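Local coordinates for endonuclease MutS2 (Deinococcus radiodurans, PDB 4OD6), which probably senses collided ribosomes and splits them into subunits by ATP hydrolysis, and carries a C-terminal Smr nuclease domain, at residues A[19-22]-A[23-27]. Sequence-based numbering, arbitrary orientation.
Sequences LSVE and AAVEE
Leu19 lies back over the first turn of the helix that follows it, its CB 4.1 Å from CB of Ala24 and 4.2 Å from CB of Ala23. With CG anti to its own carbonyl carbon (chi1 -65°), the chain runs on past the two alanines, and CD1 comes within 4.2 Å of CG of Glu27, the aliphatic part of that bent side chain. The short methyls of Ala23 and Ala24 suit this spot, since the leucine can settle close to the backbone, with CD1 4.0 Å from CA of Ala24.

Ser20 is the N-cap. Its OG accepts from N of Ala23 at 3.0 Å, with an N-H...O angle of 161°, and so satisfies one of the first-turn amides that lack a helical carbonyl. The torsion chi1 of 70°, which sets OG between the backbone N and the carbonyl carbon, brings it there. Ser20 O takes N of Ala24 at 2.8 Å, and regular i to i+4 bonds follow from Val21 and Glu22. Glu22 is exposed, and its acid would probably be favourable near the positive end of the helix dipole.

Val21 CG1 and Val25 CG2, one turn apart and 4.4 Å from each other, form a branched apolar face that packs on Val53, Thr57, Leu58 and Tyr61 of helix 53-62. Capped by Ser20, helix 21-38 is the crossover between parallel strands 13-15 and 43-46 in this beta-alpha-beta unit of the Smr domain.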
loop_
_atom_site.group_PDB
_atom_site.type_symbol
_atom_site.label_atom_id
_atom_site.label_comp_id
_atom_site.label_asym_id
_atom_site.label_seq_id
_atom_site.Cartn_x
_atom_site.Cartn_y
_atom_site.Cartn_z
ATOM N N LEU A 19 0.790 9.614 8.787
ATOM C CA LEU A 19 0.317 8.659 9.784
ATOM C C LEU A 19 1.440 7.971 10.561
ATOM O O LEU A 19 2.528 7.809 10.088
ATOM C CB LEU A 19 -0.578 7.608 9.128
ATOM C CG LEU A 19 -1.881 8.107 8.535
ATOM C CD1 LEU A 19 -2.690 6.958 7.966
ATOM C CD2 LEU A 19 -2.688 8.898 9.531
ATOM N N SER A 20 1.114 7.539 11.774
ATOM C CA SER A 20 1.983 6.666 12.519
ATOM C C SER A 20 2.026 5.289 11.854
ATOM O O SER A 20 1.156 4.946 11.054
ATOM C CB SER A 20 1.495 6.486 13.945
ATOM O OG SER A 20 0.300 5.716 13.972
ATOM N N VAL A 21 3.025 4.504 12.222
ATOM C CA VAL A 21 3.186 3.175 11.659
ATOM C C VAL A 21 1.930 2.381 11.972
ATOM O O VAL A 21 1.413 1.734 11.106
ATOM C CB VAL A 21 4.454 2.462 12.194
ATOM C CG1 VAL A 21 4.401 0.960 11.903
ATOM C CG2 VAL A 21 5.704 3.084 11.598
ATOM N N GLU A 22 1.448 2.440 13.197
ATOM C CA GLU A 22 0.287 1.657 13.565
ATOM C C GLU A 22 -0.972 2.085 12.828
ATOM O O GLU A 22 -1.777 1.279 12.404
ATOM C CB GLU A 22 0.059 1.687 15.082
ATOM C CG GLU A 22 1.063 0.855 15.859
ATOM C CD GLU A 22 0.551 0.360 17.178
ATOM O OE1 GLU A 22 0.708 -0.835 17.450
ATOM O OE2 GLU A 22 -0.028 1.172 17.882
ATOM N N ALA A 23 -1.160 3.382 12.725
ATOM C CA ALA A 23 -2.303 3.909 12.005
ATOM C C ALA A 23 -2.236 3.571 10.517
ATOM O O ALA A 23 -3.223 3.236 9.924
ATOM C CB ALA A 23 -2.421 5.423 12.215
ATOM N N ALA A 24 -1.074 3.689 9.937
ATOM C CA ALA A 24 -0.902 3.384 8.528
ATOM C C ALA A 24 -1.176 1.897 8.241
ATOM O O ALA A 24 -1.821 1.543 7.254
ATOM C CB ALA A 24 0.485 3.814 8.050
ATOM N N VAL A 25 -0.675 1.013 9.096
ATOM C CA VAL A 25 -0.926 -0.414 8.922
ATOM C C VAL A 25 -2.410 -0.694 9.051
ATOM O O VAL A 25 -2.950 -1.413 8.246
ATOM C CB VAL A 25 -0.101 -1.253 9.934
ATOM C CG1 VAL A 25 -0.592 -2.687 9.984
ATOM C CG2 VAL A 25 1.372 -1.197 9.589
ATOM N N GLU A 26 -3.068 -0.112 10.035
ATOM C CA GLU A 26 -4.499 -0.357 10.203
ATOM C C GLU A 26 -5.304 0.061 8.951
ATOM O O GLU A 26 -6.192 -0.637 8.478
ATOM C CB GLU A 26 -5.020 0.448 11.401
ATOM C CG GLU A 26 -6.526 0.356 11.603
ATOM C CD GLU A 26 -7.066 1.371 12.576
ATOM O OE1 GLU A 26 -6.292 2.072 13.257
ATOM O OE2 GLU A 26 -8.284 1.488 12.610
ATOM N N GLU A 27 -4.989 1.222 8.417
ATOM C CA GLU A 27 -5.647 1.710 7.213
ATOM C C GLU A 27 -5.351 0.829 6.003
ATOM O O GLU A 27 -6.223 0.541 5.230
ATOM C CB GLU A 27 -5.280 3.163 6.937
ATOM C CG GLU A 27 -5.802 4.155 7.975
ATOM C CD GLU A 27 -7.296 4.067 8.223
ATOM O OE1 GLU A 27 -7.994 4.076 7.225
ATOM O OE2 GLU A 27 -7.666 3.974 9.400
#